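Local coordinates for nitroreductase (PDB 6XRI), which probably catalyses the transfer of reducing equivalents between the deazaflavin coenzyme F420 and quinones, at residues A[36-41]-A[87-92]; A[64-69]-A[135-140]; A[107-112]-A[131-136]. One frame throughout, in Å; residues are numbered along the deposited sequence.

Overall arrangement
A closed antiparallel sheet is completed by strands brought together from distant parts of the chain, and the three contacts follow this from seam to outer layer. Interaction 1 joins strands 35-41 and 86-91, the two ends of the sheet order; interaction 2 sets strand 61-65 beside the final strand 136-139. Their centres lie about 13 Å apart, and they meet inside the barrel, where Phe38 and Val87 pack on Met64 and Val139. Along the chain their segments alternate. Interaction 3, centred about 9 Å from interaction 2, shares Pro135 and Val136 with it. Interaction 1 thus shuts the barrel, interaction 2 builds in the last strand, and interaction 3 joins outer helix 106-119 to that strand's start.

Interaction 1: A[36-41]-A[87-92]; sequences VLFTTT and VSVQDG
Phe38 and Val89 stand side by side and point the same way, into the interior of a six-stranded antiparallel barrel consistent with the split barrel of FMN- and F420-binding proteins. The strands that carry them, 35-41 and 86-91, are first and last in the order of the sheet, so their pairing is the seam that closes it. Phe38 CE1 comes to 3.6 Å from Val89 CG2, which approaches the ring obliquely. With chi1 at 63°, CG2 of Val89 stands anti to the backbone N, and it is this branch that meets the ring. Val87 meets the same ring differently: its CG1 sits at the edge, near the ring plane, 4.1 Å from Phe38 CD1. Met64 and Leu96 add further apolar surface to this interior layer.

The alternate residues turn outward. There Leu37 and Gln90 also run alongside each other, with Leu37 CD2 against the amide carbon CD of Gln90 at 4.0 Å. NE2 of Gln90 is hydrogen-bonded to OD2 of Asp26, which ties the end of this long side chain to the region before the first strand, while His29 and Leu31 pack on Leu37.

Between the two faces the backbones are laced by alternating pairs. Leu37 and Gln90 exchange two bonds, Leu37 N to Gln90 O at 3.0 Å and Gln90 N to Leu37 O at 2.9 Å, both nearly straight at 165°. Thr39 N reaches Ser88 O at 2.8 Å, but the return bond from Ser88 N to Thr39 O is weak. Where strand 86-91 ends, Asp91 OD2 is modelled in a salt bridge to Arg55 and a hydrogen bond to Tyr62; the side chain is poorly ordered, so the 3.5 Å contact of its OD1 with Val36 CG1 is approximate.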
ATOM      1  N   VAL A  36      -1.085  -4.762   2.838  1.00 37.93           N
ATOM      2  CA  VAL A  36      -0.427  -4.694   4.131  1.00 31.47           C
ATOM      3  C   VAL A  36       0.826  -3.852   3.959  1.00 31.04           C
ATOM      4  O   VAL A  36       1.261  -3.563   2.845  1.00 13.78           O
ATOM      5  CB  VAL A  36      -0.065  -6.081   4.693  1.00 34.43           C
ATOM      6  CG1 VAL A  36      -1.309  -6.875   4.956  1.00 44.94           C
ATOM      7  CG2 VAL A  36       0.876  -6.790   3.727  1.00 38.17           C
ATOM      8  N   LEU A  37       1.408  -3.465   5.088  1.00 37.12           N
ATOM      9  CA  LEU A  37       2.578  -2.602   5.119  1.00 27.93           C
ATOM     10  C   LEU A  37       3.735  -3.373   5.735  1.00 32.56           C
ATOM     11  O   LEU A  37       3.558  -4.056   6.748  1.00 28.64           O
ATOM     12  CB  LEU A  37       2.297  -1.323   5.919  1.00 24.58           C
ATOM     13  CG  LEU A  37       3.360  -0.224   5.838  1.00 27.52           C
ATOM     14  CD1 LEU A  37       3.271   0.456   4.469  1.00 23.99           C
ATOM     15  CD2 LEU A  37       3.221   0.753   6.997  1.00 24.81           C
ATOM     16  N   PHE A  38       4.904  -3.278   5.102  1.00 37.28           N
ATOM     17  CA  PHE A  38       6.150  -3.837   5.613  1.00 37.31           C
ATOM     18  C   PHE A  38       7.114  -2.696   5.893  1.00 37.34           C
ATOM     19  O   PHE A  38       7.293  -1.805   5.052  1.00 26.53           O
ATOM     20  CB  PHE A  38       6.771  -4.828   4.624  1.00 34.00           C
ATOM     21  CG  PHE A  38       5.900  -6.012   4.346  1.00 34.68           C
ATOM     22  CD1 PHE A  38       5.881  -7.094   5.233  1.00 39.59           C
ATOM     23  CD2 PHE A  38       5.076  -6.036   3.222  1.00 26.60           C
ATOM     24  CE1 PHE A  38       5.065  -8.191   5.005  1.00 33.46           C
ATOM     25  CE2 PHE A  38       4.251  -7.124   2.978  1.00 27.69           C
ATOM     26  CZ  PHE A  38       4.244  -8.210   3.872  1.00 30.45           C
ATOM     27  N   THR A  39       7.726  -2.724   7.073  1.00 25.36           N
ATOM     28  CA  THR A  39       8.681  -1.700   7.481  1.00 41.25           C
ATOM     29  C   THR A  39      10.095  -2.276   7.474  1.00 37.63           C
ATOM     30  O   THR A  39      10.367  -3.303   8.113  1.00 15.17           O
ATOM     31  CB  THR A  39       8.341  -1.120   8.859  1.00 27.58           C
ATOM     32  OG1 THR A  39       7.021  -0.553   8.857  1.00 38.80           O
ATOM     33  CG2 THR A  39       9.342  -0.009   9.219  1.00 14.09           C
ATOM     34  N   THR A  40      10.992  -1.589   6.764  1.00 15.42           N
ATOM     35  CA  THR A  40      12.367  -2.023   6.567  1.00 21.54           C
ATOM     36  C   THR A  40      13.299  -0.930   7.077  1.00 17.96           C
ATOM     37  O   THR A  40      12.988   0.266   7.007  1.00 17.66           O
ATOM     38  CB  THR A  40      12.703  -2.348   5.081  1.00 14.23           C
ATOM     39  OG1 THR A  40      13.970  -3.031   5.006  1.00 11.09           O
ATOM     40  CG2 THR A  40      12.759  -1.089   4.261  1.00 14.41           C
ATOM     41  N   THR A  41      14.452  -1.369   7.574  1.00 21.87           N
ATOM     42  CA  THR A  41      15.430  -0.519   8.237  1.00 35.07           C
ATOM     43  C   THR A  41      16.651  -0.342   7.336  1.00 31.65           C
ATOM     44  O   THR A  41      17.247  -1.329   6.890  1.00 28.42           O
ATOM     45  CB  THR A  41      15.835  -1.127   9.585  1.00 29.65           C
ATOM     46  OG1 THR A  41      14.694  -1.220  10.443  1.00 22.29           O
ATOM     47  CG2 THR A  41      16.894  -0.261  10.262  1.00 27.38           C
ATOM     48  N   VAL A  87      12.065  -7.117   9.895  1.00 49.32           N
ATOM     49  CA  VAL A  87      10.932  -6.465   9.249  1.00 41.88           C
ATOM     50  C   VAL A  87       9.725  -6.542  10.174  1.00 50.55           C
ATOM     51  O   VAL A  87       9.546  -7.523  10.904  1.00 49.76           O
ATOM     52  CB  VAL A  87      10.623  -7.100   7.875  1.00 35.54           C
ATOM     53  CG1 VAL A  87       9.323  -6.559   7.343  1.00 40.55           C
ATOM     54  CG2 VAL A  87      11.760  -6.828   6.876  1.00 27.73           C
ATOM     55  N   SER A  88       8.923  -5.478  10.164  1.00 46.17           N
ATOM     56  CA  SER A  88       7.638  -5.407  10.841  1.00 34.56           C
ATOM     57  C   SER A  88       6.528  -5.323   9.806  1.00 31.83           C
ATOM     58  O   SER A  88       6.704  -4.748   8.726  1.00 34.91           O
ATOM     59  CB  SER A  88       7.584  -4.196  11.777  1.00 37.82           C
ATOM     60  OG  SER A  88       8.695  -4.222  12.655  1.00 47.05           O
ATOM     61  N   VAL A  89       5.382  -5.907  10.140  1.00 30.31           N
ATOM     62  CA  VAL A  89       4.224  -5.885   9.256  1.00 35.94           C
ATOM     63  C   VAL A  89       3.035  -5.280   9.989  1.00 38.38           C
ATOM     64  O   VAL A  89       2.806  -5.550  11.173  1.00 37.98           O
ATOM     65  CB  VAL A  89       3.889  -7.293   8.708  1.00 40.37           C
ATOM     66  CG1 VAL A  89       3.506  -8.231   9.832  1.00 33.89           C
ATOM     67  CG2 VAL A  89       2.768  -7.243   7.639  1.00 35.09           C
ATOM     68  N   GLN A  90       2.286  -4.450   9.271  1.00 37.92           N
ATOM     69  CA  GLN A  90       1.039  -3.875   9.749  1.00 32.99           C
ATOM     70  C   GLN A  90      -0.084  -4.344   8.840  1.00 47.38           C
ATOM     71  O   GLN A  90      -0.081  -4.032   7.644  1.00 33.28           O
ATOM     72  CB  GLN A  90       1.126  -2.350   9.760  1.00 32.12           C
ATOM     73  CG  GLN A  90       2.350  -1.798  10.519  1.00 28.15           C
ATOM     74  CD  GLN A  90       2.279  -0.267  10.727  1.00 22.28           C
ATOM     75  OE1 GLN A  90       1.203   0.323  10.641  1.00 26.44           O
ATOM     76  NE2 GLN A  90       3.422   0.366  10.992  1.00 20.46           N
ATOM     77  N   ASP A  91      -1.030  -5.099   9.408  1.00 70.98           N
ATOM     78  CA  ASP A  91      -2.198  -5.608   8.685  1.00 63.79           C
ATOM     79  C   ASP A  91      -3.478  -5.122   9.375  1.00 71.50           C
ATOM     80  O   ASP A  91      -3.866  -5.636  10.431  1.00 75.96           O
ATOM     81  CB  ASP A  91      -2.152  -7.129   8.592  1.00 59.42           C
ATOM     82  CG  ASP A  91      -3.293  -7.693   7.768  1.00 61.32           C
ATOM     83  OD1 ASP A  91      -4.026  -6.882   7.127  1.00 61.90           O
ATOM     84  OD2 ASP A  91      -3.437  -8.943   7.779  1.00 60.29           O
ATOM     85  N   GLY A  92      -4.140  -4.139   8.773  1.00 56.14           N
ATOM     86  CA  GLY A  92      -5.326  -3.569   9.391  1.00 52.63           C
ATOM     87  C   GLY A  92      -4.972  -2.974  10.739  1.00 55.00           C
ATOM     88  O   GLY A  92      -4.192  -2.017  10.836  1.00 58.93           O
TER

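Interaction 2: A[64-69]-A[135-140]; sequences MVASKG and PVFIVE
Met64 and Phe137 form an antiparallel hydrogen-bonded pair whose two backbone bonds differ in shape. Phe137 N points almost straight at Met64 O (2.9 Å, 174° at the hydrogen), whereas Met64 N meets Phe137 O at a more bent angle, 147°. A third bond, from Ala66 N to Pro135 O, is weak at 3.4 Å. It falls where strand 61-65 gives out: Ala66 is the centre of an inverse gamma turn, which swings the chain away from its partner.

This ladder places strand 136-139 between strands 61-65 and 94-103 in the barrel sheet. Two sets of apolar contacts result. On one face, Met64 CB lies 4.2 Å from Phe137 CB, and the Met64 chain, bent at its last torsion, carries CE across Val139 at about a right angle, to 4.1 Å from CG1. Phe137 turns its ring edge to the other strand, with Met64 O in the ring plane and Ala66 CB 4.1 Å from CE1. Across the sheet, Val65 CG2 touches Val136 CG1 at 4.3 Å, on the side covered by Ala116 and Trp113 of helix 106-119.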
ATOM      1  N   MET A  64       6.459 -11.364   1.050  1.00 20.03           N
ATOM      2  CA  MET A  64       6.804 -10.211   0.234  1.00 28.55           C
ATOM      3  C   MET A  64       7.229 -10.697  -1.145  1.00 25.57           C
ATOM      4  O   MET A  64       8.204 -11.448  -1.273  1.00 16.57           O
ATOM      5  CB  MET A  64       7.914  -9.403   0.895  1.00 32.12           C
ATOM      6  CG  MET A  64       7.588  -8.813   2.269  1.00 24.17           C
ATOM      7  SD  MET A  64       8.796  -7.520   2.716  1.00 35.12           S
ATOM      8  CE  MET A  64       9.677  -8.331   4.040  1.00 27.64           C
ATOM      9  N   VAL A  65       6.487 -10.286  -2.165  1.00 16.29           N
ATOM     10  CA  VAL A  65       6.750 -10.704  -3.533  1.00 22.95           C
ATOM     11  C   VAL A  65       7.532  -9.570  -4.169  1.00 31.07           C
ATOM     12  O   VAL A  65       6.993  -8.479  -4.392  1.00 40.81           O
ATOM     13  CB  VAL A  65       5.458 -11.007  -4.304  1.00 26.01           C
ATOM     14  CG1 VAL A  65       5.779 -11.276  -5.767  1.00 33.84           C
ATOM     15  CG2 VAL A  65       4.708 -12.205  -3.701  1.00 17.21           C
ATOM     16  N   ALA A  66       8.805  -9.815  -4.448  1.00 33.08           N
ATOM     17  CA  ALA A  66       9.724  -8.730  -4.815  1.00 32.14           C
ATOM     18  C   ALA A  66       9.649  -8.492  -6.326  1.00 28.81           C
ATOM     19  O   ALA A  66      10.639  -8.559  -7.048  1.00 29.64           O
ATOM     20  CB  ALA A  66      11.154  -9.068  -4.372  1.00 32.09           C
ATOM     21  N   SER A  67       8.437  -8.215  -6.792  1.00 31.39           N
ATOM     22  CA  SER A  67       8.264  -7.811  -8.178  1.00 28.80           C
ATOM     23  C   SER A  67       8.224  -6.291  -8.279  1.00 23.13           C
ATOM     24  O   SER A  67       8.179  -5.576  -7.278  1.00 28.69           O
ATOM     25  CB  SER A  67       6.989  -8.388  -8.781  1.00 26.53           C
ATOM     26  OG  SER A  67       6.737  -7.774 -10.040  1.00 25.84           O
ATOM     27  N   LYS A  68       8.213  -5.791  -9.511  1.00 33.30           N
ATOM     28  CA  LYS A  68       8.209  -4.347  -9.738  1.00 33.21           C
ATOM     29  C   LYS A  68       7.191  -3.998 -10.815  1.00 38.05           C
ATOM     30  O   LYS A  68       7.439  -3.191 -11.713  1.00 31.30           O
ATOM     31  CB  LYS A  68       9.597  -3.836 -10.113  1.00 28.98           C
ATOM     32  CG  LYS A  68       9.797  -2.374  -9.800  1.00 29.06           C
ATOM     33  CD  LYS A  68      11.081  -1.826 -10.357  1.00 22.77           C
ATOM     34  CE  LYS A  68      11.025  -0.305 -10.276  1.00 24.29           C
ATOM     35  NZ  LYS A  68      10.769   0.191  -8.869  1.00 30.75           N
ATOM     36  N   GLY A  69       6.017  -4.608 -10.720  1.00 49.42           N
ATOM     37  CA  GLY A  69       4.955  -4.252 -11.627  1.00 46.44           C
ATOM     38  C   GLY A  69       5.194  -4.704 -13.040  1.00 50.14           C
ATOM     39  O   GLY A  69       4.645  -4.110 -13.968  1.00 74.55           O
ATOM     40  N   PRO A 135      11.981 -13.521  -6.804  1.00 29.45           N
ATOM     41  CA  PRO A 135      12.106 -13.898  -5.396  1.00 36.10           C
ATOM     42  C   PRO A 135      10.828 -13.787  -4.585  1.00 30.38           C
ATOM     43  O   PRO A 135       9.934 -13.029  -4.896  1.00 31.48           O
ATOM     44  CB  PRO A 135      13.172 -12.969  -4.848  1.00 31.72           C
ATOM     45  CG  PRO A 135      13.743 -12.036  -6.083  1.00 29.22           C
ATOM     46  CD  PRO A 135      12.807 -12.417  -7.249  1.00 30.60           C
ATOM     47  N   VAL A 136      10.724 -14.548  -3.493  1.00 19.90           N
ATOM     48  CA  VAL A 136       9.568 -14.411  -2.589  1.00 21.85           C
ATOM     49  C   VAL A 136      10.089 -14.581  -1.174  1.00 31.96           C
ATOM     50  O   VAL A 136      10.830 -15.532  -0.913  1.00 21.86           O
ATOM     51  CB  VAL A 136       8.451 -15.438  -2.894  1.00 25.20           C
ATOM     52  CG1 VAL A 136       7.255 -15.250  -1.982  1.00 30.44           C
ATOM     53  CG2 VAL A 136       7.997 -15.337  -4.327  1.00 22.86           C
ATOM     54  N   PHE A 137       9.767 -13.644  -0.283  1.00 27.13           N
ATOM     55  CA  PHE A 137      10.233 -13.722   1.096  1.00 26.37           C
ATOM     56  C   PHE A 137       9.104 -14.194   1.999  1.00 24.78           C
ATOM     57  O   PHE A 137       7.932 -13.901   1.763  1.00 25.38           O
ATOM     58  CB  PHE A 137      10.752 -12.383   1.626  1.00 27.20           C
ATOM     59  CG  PHE A 137      11.947 -11.848   0.908  1.00 32.33           C
ATOM     60  CD1 PHE A 137      11.793 -11.121  -0.287  1.00 26.48           C
ATOM     61  CD2 PHE A 137      13.213 -12.020   1.451  1.00 30.68           C
ATOM     62  CE1 PHE A 137      12.880 -10.597  -0.942  1.00 25.67           C
ATOM     63  CE2 PHE A 137      14.316 -11.497   0.822  1.00 35.16           C
ATOM     64  CZ  PHE A 137      14.154 -10.768  -0.387  1.00 30.33           C
ATOM     65  N   ILE A 138       9.447 -14.938   3.010  1.00 32.86           N
ATOM     66  CA  ILE A 138       8.508 -15.192   4.085  1.00 28.78           C
ATOM     67  C   ILE A 138       8.914 -14.287   5.221  1.00 33.15           C
ATOM     68  O   ILE A 138      10.108 -14.103   5.470  1.00 32.12           O
ATOM     69  CB  ILE A 138       8.515 -16.655   4.533  1.00 25.34           C
ATOM     70  CG1 ILE A 138       7.383 -16.906   5.522  1.00 30.74           C
ATOM     71  CG2 ILE A 138       9.819 -16.958   5.208  1.00 25.55           C
ATOM     72  CD1 ILE A 138       7.220 -18.374   5.846  1.00 38.97           C
ATOM     73  N   VAL A 139       7.931 -13.720   5.907  1.00 33.43           N
ATOM     74  CA  VAL A 139       8.149 -12.934   7.111  1.00 29.21           C
ATOM     75  C   VAL A 139       7.606 -13.760   8.258  1.00 25.46           C
ATOM     76  O   VAL A 139       6.397 -14.017   8.318  1.00 26.64           O
ATOM     77  CB  VAL A 139       7.472 -11.560   7.032  1.00 33.66           C
ATOM     78  CG1 VAL A 139       8.490 -10.487   7.344  1.00 35.49           C
ATOM     79  CG2 VAL A 139       6.855 -11.348   5.648  1.00 29.56           C
ATOM     80  N   GLU A 140       8.502 -14.196   9.143  1.00 27.79           N
ATOM     81  CA  GLU A 140       8.163 -15.069  10.259  1.00 31.13           C
ATOM     82  C   GLU A 140       8.828 -14.686  11.568  1.00 30.51           C
ATOM     83  O   GLU A 140       8.358 -15.080  12.634  1.00 36.45           O
ATOM     84  CB  GLU A 140       8.564 -16.502   9.913  1.00 25.24           C
ATOM     85  CG  GLU A 140      10.080 -16.669   9.674  1.00 23.27           C
ATOM     86  CD  GLU A 140      10.460 -17.995   8.997  1.00 34.59           C
ATOM     87  OE1 GLU A 140       9.578 -18.842   8.709  1.00 22.96           O
ATOM     88  OE2 GLU A 140      11.671 -18.181   8.755  1.00 35.35           O
ATOM     89  OXT GLU A 140       9.849 -14.008  11.582  1.00 22.02           O
TER

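Interaction 3: A[107-112]-A[131-136]; sequences EEREHW and DRLIPV
The guanidinium of Arg109 is sandwiched between Leu133 and Val136. Leu133 comes from the opposite direction and sets CG over the centre of one face, 3.5 Å from Arg109 CZ, with its two methyls spread toward the NE and NH2 sides. Val136 CG2 lies over the other face, 3.9 Å from Arg109 NE. The edges take the polar partners. Arg109 NH2 donates a hydrogen bond to Ile134 O, which lies only 7° out of the guanidinium plane, although the modelled separation of 2.5 Å is doubtfully short; the same oxygen accepts a weak second bond from NE. At a different part of the rim, NH1 makes a salt bridge to Glu110 OE2 at 2.9 Å, within the same helix. With acceptors on two edges and carbon on both faces, the orientation of the guanidinium plane is fixed and its rotation restricted.

Arg109 reaches that position because CG is anti to the backbone N (chi1 -177°) and the chain stays extended to NE, projecting straight off helix 106-119. This helix lies against the outside of the barrel, and the arginine joins it to the connection that leads from helix 122-127 into the last strand. Gln127, at the end of helix 122-127, holds the same connection through Arg132 O and Ile134 N. Replacing Arg109 with an alanine would probably leave Ile134 O and the Glu110 carboxylate without their charged mate and open a gap between Leu133 and Val136.

Nearly one turn further along the helix, Trp112 adds a lighter touch: its CB rests 4.3 Å from Val136 CG1, while the indole leads away to pack on Val56, Lys61 and Ala63 of the barrel wall.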
ATOM      1  N   GLU A 107      10.913 -25.871  -2.796  1.00 46.67           N
ATOM      2  CA  GLU A 107       9.593 -26.314  -2.359  1.00 45.33           C
ATOM      3  C   GLU A 107       8.826 -25.181  -1.690  1.00 44.02           C
ATOM      4  O   GLU A 107       7.682 -24.885  -2.056  1.00 44.17           O
ATOM      5  CB  GLU A 107       9.729 -27.497  -1.397  1.00 51.08           C
ATOM      6  CG  GLU A 107      10.912 -28.406  -1.675  1.00 47.90           C
ATOM      7  CD  GLU A 107      10.512 -29.813  -2.105  1.00 52.34           C
ATOM      8  OE1 GLU A 107       9.488 -30.361  -1.624  1.00 43.71           O
ATOM      9  OE2 GLU A 107      11.241 -30.370  -2.951  1.00 64.09           O
ATOM     10  N   GLU A 108       9.443 -24.539  -0.698  1.00 42.11           N
ATOM     11  CA  GLU A 108       8.738 -23.533   0.087  1.00 35.86           C
ATOM     12  C   GLU A 108       8.340 -22.342  -0.772  1.00 34.04           C
ATOM     13  O   GLU A 108       7.221 -21.833  -0.656  1.00 30.59           O
ATOM     14  CB  GLU A 108       9.615 -23.089   1.255  1.00 33.98           C
ATOM     15  CG  GLU A 108       8.850 -22.542   2.458  1.00 41.57           C
ATOM     16  CD  GLU A 108       9.757 -22.299   3.672  1.00 37.10           C
ATOM     17  OE1 GLU A 108      10.998 -22.454   3.528  1.00 26.38           O
ATOM     18  OE2 GLU A 108       9.223 -21.959   4.758  1.00 39.22           O
ATOM     19  N   ARG A 109       9.231 -21.887  -1.649  1.00 29.31           N
ATOM     20  CA  ARG A 109       8.875 -20.757  -2.493  1.00 36.76           C
ATOM     21  C   ARG A 109       7.643 -21.073  -3.337  1.00 38.97           C
ATOM     22  O   ARG A 109       6.706 -20.272  -3.414  1.00 40.53           O
ATOM     23  CB  ARG A 109      10.053 -20.363  -3.377  1.00 31.58           C
ATOM     24  CG  ARG A 109       9.724 -19.144  -4.220  1.00 31.46           C
ATOM     25  CD  ARG A 109      10.676 -18.940  -5.363  1.00 35.37           C
ATOM     26  NE  ARG A 109      10.248 -17.857  -6.241  1.00 33.00           N
ATOM     27  CZ  ARG A 109       9.299 -17.969  -7.163  1.00 35.45           C
ATOM     28  NH1 ARG A 109       8.656 -19.122  -7.325  1.00 34.71           N
ATOM     29  NH2 ARG A 109       9.003 -16.925  -7.931  1.00 33.71           N
ATOM     30  N   GLU A 110       7.616 -22.243  -3.974  1.00 36.92           N
ATOM     31  CA  GLU A 110       6.467 -22.586  -4.805  1.00 37.86           C
ATOM     32  C   GLU A 110       5.167 -22.612  -4.002  1.00 40.14           C
ATOM     33  O   GLU A 110       4.099 -22.271  -4.526  1.00 41.00           O
ATOM     34  CB  GLU A 110       6.723 -23.931  -5.494  1.00 40.05           C
ATOM     35  CG  GLU A 110       7.651 -23.834  -6.728  1.00 41.59           C
ATOM     36  CD  GLU A 110       7.079 -22.907  -7.796  1.00 29.37           C
ATOM     37  OE1 GLU A 110       6.100 -23.303  -8.461  1.00 32.76           O
ATOM     38  OE2 GLU A 110       7.570 -21.764  -7.936  1.00 21.86           O
ATOM     39  N   HIS A 111       5.219 -23.011  -2.738  1.00 34.50           N
ATOM     40  CA  HIS A 111       3.996 -22.976  -1.945  1.00 41.46           C
ATOM     41  C   HIS A 111       3.477 -21.549  -1.806  1.00 44.58           C
ATOM     42  O   HIS A 111       2.291 -21.276  -2.037  1.00 44.71           O
ATOM     43  CB  HIS A 111       4.242 -23.588  -0.573  1.00 33.98           C
ATOM     44  CG  HIS A 111       3.101 -23.405   0.380  1.00 35.40           C
ATOM     45  ND1 HIS A 111       1.866 -23.988   0.190  1.00 39.62           N
ATOM     46  CD2 HIS A 111       3.006 -22.693   1.527  1.00 36.38           C
ATOM     47  CE1 HIS A 111       1.063 -23.652   1.184  1.00 37.16           C
ATOM     48  NE2 HIS A 111       1.733 -22.870   2.012  1.00 38.76           N
ATOM     49  N   TRP A 112       4.355 -20.624  -1.416  1.00 46.47           N
ATOM     50  CA  TRP A 112       3.927 -19.248  -1.229  1.00 56.29           C
ATOM     51  C   TRP A 112       3.668 -18.557  -2.559  1.00 48.68           C
ATOM     52  O   TRP A 112       2.824 -17.662  -2.626  1.00 48.50           O
ATOM     53  CB  TRP A 112       4.961 -18.479  -0.406  1.00 54.20           C
ATOM     54  CG  TRP A 112       4.898 -18.834   1.039  1.00 58.65           C
ATOM     55  CD1 TRP A 112       5.612 -19.806   1.675  1.00 54.18           C
ATOM     56  CD2 TRP A 112       4.064 -18.231   2.034  1.00 58.67           C
ATOM     57  NE1 TRP A 112       5.276 -19.846   3.009  1.00 57.42           N
ATOM     58  CE2 TRP A 112       4.325 -18.891   3.254  1.00 62.35           C
ATOM     59  CE3 TRP A 112       3.126 -17.195   2.015  1.00 50.94           C
ATOM     60  CZ2 TRP A 112       3.682 -18.547   4.446  1.00 58.26           C
ATOM     61  CZ3 TRP A 112       2.490 -16.851   3.198  1.00 50.92           C
ATOM     62  CH2 TRP A 112       2.771 -17.526   4.398  1.00 59.50           C
ATOM     63  N   ASP A 131      12.742 -13.705 -17.436  1.00 57.56           N
ATOM     64  CA  ASP A 131      13.273 -15.051 -17.297  1.00 60.82           C
ATOM     65  C   ASP A 131      13.752 -15.332 -15.883  1.00 60.67           C
ATOM     66  O   ASP A 131      13.823 -16.497 -15.481  1.00 58.91           O
ATOM     67  CB  ASP A 131      14.421 -15.261 -18.287  1.00 55.05           C
ATOM     68  CG  ASP A 131      14.046 -14.861 -19.714  1.00 72.08           C
ATOM     69  OD1 ASP A 131      12.960 -15.254 -20.182  1.00 70.47           O
ATOM     70  OD2 ASP A 131      14.830 -14.147 -20.374  1.00 92.57           O
ATOM     71  N   ARG A 132      14.083 -14.300 -15.118  1.00 52.00           N
ATOM     72  CA  ARG A 132      14.530 -14.530 -13.752  1.00 44.47           C
ATOM     73  C   ARG A 132      13.337 -14.869 -12.873  1.00 44.35           C
ATOM     74  O   ARG A 132      12.249 -14.306 -13.035  1.00 41.66           O
ATOM     75  CB  ARG A 132      15.240 -13.303 -13.176  1.00 41.92           C
ATOM     76  CG  ARG A 132      16.706 -13.132 -13.553  1.00 30.59           C
ATOM     77  CD  ARG A 132      17.193 -11.701 -13.202  1.00 26.77           C
ATOM     78  NE  ARG A 132      18.535 -11.438 -13.725  1.00 30.11           N
ATOM     79  CZ  ARG A 132      18.791 -10.793 -14.861  1.00 27.86           C
ATOM     80  NH1 ARG A 132      17.785 -10.316 -15.601  1.00 23.98           N
ATOM     81  NH2 ARG A 132      20.056 -10.633 -15.257  1.00 20.05           N
ATOM     82  N   LEU A 133      13.560 -15.774 -11.924  1.00 42.95           N
ATOM     83  CA  LEU A 133      12.534 -16.129 -10.952  1.00 41.21           C
ATOM     84  C   LEU A 133      12.291 -14.955 -10.012  1.00 38.36           C
ATOM     85  O   LEU A 133      13.236 -14.401  -9.446  1.00 44.22           O
ATOM     86  CB  LEU A 133      12.968 -17.369 -10.163  1.00 38.46           C
ATOM     87  CG  LEU A 133      11.881 -18.215  -9.489  1.00 39.50           C
ATOM     88  CD1 LEU A 133      10.943 -18.798 -10.519  1.00 34.69           C
ATOM     89  CD2 LEU A 133      12.488 -19.334  -8.641  1.00 34.98           C
ATOM     90  N   ILE A 134      11.031 -14.559  -9.863  1.00 36.79           N
ATOM     91  CA  ILE A 134      10.673 -13.476  -8.944  1.00 31.16           C
ATOM     92  C   ILE A 134      10.963 -14.003  -7.536  1.00 28.70           C
ATOM     93  O   ILE A 134      10.218 -14.893  -7.084  1.00 36.41           O
ATOM     94  CB  ILE A 134       9.201 -13.050  -9.161  1.00 29.30           C
ATOM     95  CG1 ILE A 134       9.034 -12.386 -10.541  1.00 27.34           C
ATOM     96  CG2 ILE A 134       8.737 -12.137  -8.063  1.00 28.46           C
ATOM     97  CD1 ILE A 134       7.601 -12.174 -10.928  1.00 28.65           C
ATOM     98  N   PRO A 135      11.981 -13.521  -6.804  1.00 29.45           N
ATOM     99  CA  PRO A 135      12.106 -13.898  -5.396  1.00 36.10           C
ATOM    100  C   PRO A 135      10.828 -13.787  -4.585  1.00 30.38           C
ATOM    101  O   PRO A 135       9.934 -13.029  -4.896  1.00 31.48           O
ATOM    102  CB  PRO A 135      13.172 -12.969  -4.848  1.00 31.72           C
ATOM    103  CG  PRO A 135      13.743 -12.036  -6.083  1.00 29.22           C
ATOM    104  CD  PRO A 135      12.807 -12.417  -7.249  1.00 30.60           C
ATOM    105  N   VAL A 136      10.724 -14.548  -3.493  1.00 19.90           N
ATOM    106  CA  VAL A 136       9.568 -14.411  -2.589  1.00 21.85           C
ATOM    107  C   VAL A 136      10.089 -14.581  -1.174  1.00 31.96           C
ATOM    108  O   VAL A 136      10.830 -15.532  -0.913  1.00 21.86           O
ATOM    109  CB  VAL A 136       8.451 -15.438  -2.894  1.00 25.20           C
ATOM    110  CG1 VAL A 136       7.255 -15.250  -1.982  1.00 30.44           C
ATOM    111  CG2 VAL A 136       7.997 -15.337  -4.327  1.00 22.86           C
TER